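PDB 1UFO: hydrolase from Thermus thermophilus, which is an alpha/beta-hydrolase-fold enzyme of unknown substrate, probably cleaving its target, as relatives do, with a serine nucleophile. Local coordinates for residues K24-L30 against L105-G111; P129-L133 against F230-L235. One frame throughout, in Å; residues are numbered along the deposited sequence.

Interaction 1: K24-L30 against L105-G111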
# COMPACT_ATOMS: atom_id res chain seq x y z
N LYS A 24 -15.16 14.59 8.31
CA LYS A 24 -14.29 15.40 7.44
C LYS A 24 -14.42 14.96 5.95
O LYS A 24 -13.98 15.68 5.08
CB LYS A 24 -12.80 15.31 7.85
CG LYS A 24 -12.20 13.91 7.69
CD LYS A 24 -10.78 13.82 8.24
CE LYS A 24 -10.18 12.39 8.02
NZ LYS A 24 -8.75 12.44 8.53
N ALA A 25 -15.02 13.80 5.72
CA ALA A 25 -15.20 13.29 4.33
C ALA A 25 -16.27 12.22 4.31
O ALA A 25 -16.63 11.67 5.38
CB ALA A 25 -13.87 12.62 3.87
N LEU A 26 -16.78 11.88 3.11
CA LEU A 26 -17.79 10.79 3.00
C LEU A 26 -17.10 9.61 2.34
O LEU A 26 -16.29 9.80 1.47
CB LEU A 26 -18.93 11.23 2.01
CG LEU A 26 -19.86 12.31 2.55
CD1 LEU A 26 -20.48 13.11 1.35
CD2 LEU A 26 -20.91 11.59 3.41
N LEU A 27 -17.47 8.40 2.74
CA LEU A 27 -16.99 7.21 2.02
C LEU A 27 -18.24 6.38 1.75
O LEU A 27 -18.88 5.88 2.67
CB LEU A 27 -16.00 6.38 2.86
CG LEU A 27 -15.47 5.12 2.20
CD1 LEU A 27 -14.77 5.49 0.86
CD2 LEU A 27 -14.53 4.35 3.08
N LEU A 28 -18.59 6.24 0.47
CA LEU A 28 -19.70 5.36 0.07
C LEU A 28 -19.07 4.01 -0.21
O LEU A 28 -18.19 3.92 -1.08
CB LEU A 28 -20.45 5.90 -1.21
CG LEU A 28 -21.51 4.92 -1.77
CD1 LEU A 28 -22.60 4.58 -0.74
CD2 LEU A 28 -22.19 5.60 -3.05
N ALA A 29 -19.52 2.99 0.50
CA ALA A 29 -18.94 1.61 0.37
C ALA A 29 -19.94 0.69 -0.27
O ALA A 29 -21.10 0.67 0.12
CB ALA A 29 -18.53 1.08 1.76
N LEU A 30 -19.47 -0.10 -1.24
CA LEU A 30 -20.25 -1.00 -2.08
C LEU A 30 -19.77 -2.40 -1.86
O LEU A 30 -18.62 -2.75 -2.13
CB LEU A 30 -20.09 -0.66 -3.57
CG LEU A 30 -20.36 0.84 -3.83
CD1 LEU A 30 -20.12 1.10 -5.37
CD2 LEU A 30 -21.83 1.28 -3.48
N LEU A 105 -19.25 17.34 1.87
CA LEU A 105 -17.95 16.87 2.24
C LEU A 105 -17.34 16.13 1.04
O LEU A 105 -18.09 15.59 0.22
CB LEU A 105 -18.10 15.79 3.33
CG LEU A 105 -18.57 16.35 4.66
CD1 LEU A 105 -18.80 15.16 5.56
CD2 LEU A 105 -17.57 17.33 5.27
N PRO A 106 -16.01 16.12 0.95
CA PRO A 106 -15.34 15.39 -0.15
C PRO A 106 -15.85 13.95 -0.11
O PRO A 106 -15.93 13.37 0.98
CB PRO A 106 -13.90 15.43 0.25
CG PRO A 106 -13.75 16.71 1.00
CD PRO A 106 -15.03 16.79 1.83
N LEU A 107 -16.10 13.38 -1.30
CA LEU A 107 -16.64 12.03 -1.34
C LEU A 107 -15.67 11.06 -1.99
O LEU A 107 -15.08 11.36 -3.07
CB LEU A 107 -17.99 11.98 -2.08
CG LEU A 107 -18.67 10.56 -1.99
CD1 LEU A 107 -20.17 10.56 -1.82
CD2 LEU A 107 -18.25 9.86 -3.33
N PHE A 108 -15.51 9.93 -1.32
CA PHE A 108 -14.66 8.83 -1.81
C PHE A 108 -15.51 7.61 -1.97
O PHE A 108 -16.59 7.50 -1.37
CB PHE A 108 -13.59 8.51 -0.78
CG PHE A 108 -12.65 9.62 -0.55
CD1 PHE A 108 -12.89 10.59 0.42
CD2 PHE A 108 -11.49 9.67 -1.29
CE1 PHE A 108 -11.94 11.64 0.63
CE2 PHE A 108 -10.52 10.70 -1.10
CZ PHE A 108 -10.73 11.68 -0.15
N LEU A 109 -15.06 6.69 -2.83
CA LEU A 109 -15.79 5.41 -2.97
C LEU A 109 -14.89 4.24 -2.51
O LEU A 109 -13.65 4.29 -2.69
CB LEU A 109 -16.10 5.11 -4.42
CG LEU A 109 -16.92 6.06 -5.21
CD1 LEU A 109 -17.05 5.42 -6.69
CD2 LEU A 109 -18.35 6.16 -4.58
N ALA A 110 -15.51 3.19 -1.96
CA ALA A 110 -14.77 1.94 -1.66
C ALA A 110 -15.67 0.85 -2.17
O ALA A 110 -16.88 0.94 -2.03
CB ALA A 110 -14.52 1.79 -0.19
N GLY A 111 -15.10 -0.14 -2.87
CA GLY A 111 -15.94 -1.26 -3.30
C GLY A 111 -15.19 -2.55 -2.98
O GLY A 111 -13.96 -2.55 -3.11
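Leu27 and Phe108 sit side by side on two parallel strands, 25-30 and 107-112, with Leu27 CA 4.8 Å from Phe108 CA. Five backbone hydrogen bonds join the strands: Leu26 and Leu28 of the first strand each use both N and O, and Leu30 its N, reaching Pro106, Phe108 and Ala110. The straightest is Leu26 N to Pro106 O, 2.7 Å long with an angle of 173° at the hydrogen. These are central strands of the alpha/beta-hydrolase sheet, and strand 107-112 runs into what is probably the nucleophile elbow, entered through Gly111. Leu27 can be followed outward: from CB, CG stands opposite the backbone N (chi1 179°), which brings CD1 against the Phe108-Leu109 backbone, 3.5 Å from Phe108 O. CD1 also meets Phe108 CB at 3.6 Å and Ala110 CB at 3.9 Å, while CD2 brushes the same alanine methyl more loosely. The Phe108 ring presents its edge, in plane, to Leu26 O, and its CE1 lies 3.9 Å from Ala25 CB. On the opposite face of the sheet from Leu27 and Phe108, Leu28 and Leu109 run alongside each other, Leu28 CB 4.0 Å from Leu109 CD2; helix 77-103 packs here through Ala96 against Leu28.

Interaction 2: P129-L133 against F230-L235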
# COMPACT_ATOMS: atom_id res chain seq x y z
N PRO A 129 -15.35 11.08 -7.97
CA PRO A 129 -15.17 11.20 -6.52
C PRO A 129 -13.70 11.67 -6.31
O PRO A 129 -12.90 11.75 -7.26
CB PRO A 129 -15.40 9.81 -5.99
CG PRO A 129 -14.85 8.90 -7.15
CD PRO A 129 -15.21 9.67 -8.44
N ARG A 130 -13.34 11.94 -5.07
CA ARG A 130 -12.01 12.38 -4.76
C ARG A 130 -11.00 11.23 -4.79
O ARG A 130 -9.80 11.49 -4.82
CB ARG A 130 -12.00 13.06 -3.38
CG ARG A 130 -12.63 14.46 -3.51
CD ARG A 130 -11.55 15.46 -4.14
NE ARG A 130 -10.44 15.60 -3.20
CZ ARG A 130 -10.41 16.49 -2.19
NH1 ARG A 130 -9.34 16.52 -1.38
NH2 ARG A 130 -11.42 17.36 -2.02
N GLY A 131 -11.47 9.98 -4.67
CA GLY A 131 -10.53 8.86 -4.70
C GLY A 131 -11.36 7.60 -4.56
O GLY A 131 -12.52 7.65 -4.13
N VAL A 132 -10.78 6.47 -4.96
CA VAL A 132 -11.53 5.21 -4.92
C VAL A 132 -10.64 4.10 -4.39
O VAL A 132 -9.45 4.04 -4.79
CB VAL A 132 -11.89 4.80 -6.39
CG1 VAL A 132 -12.56 3.40 -6.41
CG2 VAL A 132 -12.92 5.83 -6.99
N LEU A 133 -11.20 3.26 -3.49
CA LEU A 133 -10.50 2.05 -3.01
C LEU A 133 -11.23 0.87 -3.66
O LEU A 133 -12.43 0.71 -3.55
CB LEU A 133 -10.61 1.88 -1.48
CG LEU A 133 -10.11 3.11 -0.69
CD1 LEU A 133 -10.29 2.77 0.81
CD2 LEU A 133 -8.60 3.33 -0.93
N PHE A 230 -4.43 5.90 2.08
CA PHE A 230 -4.57 6.40 0.72
C PHE A 230 -5.64 7.49 0.67
O PHE A 230 -5.40 8.51 0.05
CB PHE A 230 -4.94 5.21 -0.18
CG PHE A 230 -4.96 5.55 -1.67
CD1 PHE A 230 -3.76 5.48 -2.44
CD2 PHE A 230 -6.15 5.86 -2.32
CE1 PHE A 230 -3.79 5.70 -3.79
CE2 PHE A 230 -6.17 6.08 -3.73
CZ PHE A 230 -4.97 6.00 -4.48
N LEU A 231 -6.78 7.22 1.32
CA LEU A 231 -7.87 8.25 1.38
C LEU A 231 -7.39 9.50 2.12
O LEU A 231 -7.64 10.60 1.63
CB LEU A 231 -9.08 7.73 2.12
CG LEU A 231 -9.79 6.55 1.42
CD1 LEU A 231 -11.09 6.22 2.19
CD2 LEU A 231 -10.03 6.85 -0.06
N GLU A 232 -6.71 9.36 3.25
CA GLU A 232 -6.30 10.59 3.94
C GLU A 232 -5.29 11.37 3.12
O GLU A 232 -5.36 12.61 3.11
CB GLU A 232 -5.77 10.34 5.31
CG GLU A 232 -6.85 9.78 6.22
CD GLU A 232 -6.41 9.75 7.66
OE1 GLU A 232 -7.15 10.31 8.49
OE2 GLU A 232 -5.37 9.16 8.01
N HIS A 233 -4.37 10.67 2.40
CA HIS A 233 -3.40 11.40 1.58
C HIS A 233 -4.14 12.25 0.54
O HIS A 233 -3.84 13.44 0.36
CB HIS A 233 -2.51 10.36 0.85
CG HIS A 233 -1.51 11.02 -0.05
ND1 HIS A 233 -0.41 11.67 0.45
CD2 HIS A 233 -1.52 11.23 -1.39
CE1 HIS A 233 0.22 12.27 -0.56
NE2 HIS A 233 -0.44 12.02 -1.68
N TRP A 234 -5.12 11.67 -0.16
CA TRP A 234 -5.81 12.43 -1.20
C TRP A 234 -6.79 13.48 -0.61
O TRP A 234 -7.00 14.49 -1.22
CB TRP A 234 -6.54 11.49 -2.21
CG TRP A 234 -5.49 10.79 -3.04
CD1 TRP A 234 -5.10 9.42 -3.00
CD2 TRP A 234 -4.57 11.43 -3.92
NE1 TRP A 234 -4.00 9.27 -3.79
CE2 TRP A 234 -3.65 10.46 -4.37
CE3 TRP A 234 -4.44 12.74 -4.38
CZ2 TRP A 234 -2.59 10.78 -5.26
CZ3 TRP A 234 -3.42 13.06 -5.26
CH2 TRP A 234 -2.50 12.08 -5.70
N LEU A 235 -7.32 13.23 0.59
CA LEU A 235 -8.19 14.23 1.21
C LEU A 235 -7.39 15.49 1.58
O LEU A 235 -7.89 16.63 1.52
CB LEU A 235 -8.78 13.66 2.51
CG LEU A 235 -9.72 14.56 3.35
CD1 LEU A 235 -10.86 15.00 2.50
CD2 LEU A 235 -10.20 13.73 4.54
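Arg130 and Trp234 make the polar part of the contact, where the loop ahead of strand 132-135 meets the C-terminal end of helix 221-236. Arg130 NH1 donates to Trp234 O over 3.1 Å, nearly straight at 163°. The carbonyl oxygen lies at the guanidinium edge, in the plane of that group, whereas the donor is somewhat tilted from the carbonyl plane. NH1 is also 3.2 Å from Leu235 O. Folding of the arginine chain at chi2 and chi3 (-79° and -64°) turns the guanidinium back to the helix instead of letting the chain extend. With the guanidinium gone, as in an alanine here, Trp234 O would probably lose this donor and the last helical turn be less firmly tied to the loop.

Apolar contacts gather at the other end, around Leu133. Its CG is 3.8 Å from Leu231 CD2, and its CD1 is equally close to Leu231 CD1, so both branches of Leu231 bear on it. Leu133 CD2 lies between the two helix residues, 3.8 Å from Phe230 CD2 and 3.9 Å from Leu231 CD2, and the leucine and phenylalanine side chains run antiparallel alongside one another.

Aromatic packing within the helix steadies the phenylalanine: Trp234 CD1 lies over the centre of one face of the Phe230 ring, 3.5 Å above its plane, and Phe230 CE1 lies at the indole edge. Leu176 of the next strand also touches Phe230, and Leu222 of the second subunit packs on it. The helix thus lies against the sheet of the alpha/beta-hydrolase fold through leucine and phenylalanine. With the arginine's positive charge placed at carbonyls of the helix's C-terminal end, the contact is likely to gain from the helix dipole as well as from its buried apolar surface.

In the fold
From the N terminus, after the strands 3-10 and 13-20, the chain lays down strand 25-30, then passes through strand 52-56 and the long helix 77-103 before interaction 1 closes that loop by setting strand 107-112 beside it. Helix 114-124 follows, and only then does interaction 2 open, its loop running from 129-133 through strands 175-180 and 207-212 to helix 221-236 near the C terminus. The two loops therefore stand in series, neither nested nor crossed. They nevertheless touch: strands 107-112 and 132-135 are sheet neighbours, and a salt bridge from Lys24 to Glu232 ties the residue just ahead of strand 25-30 to helix 221-236.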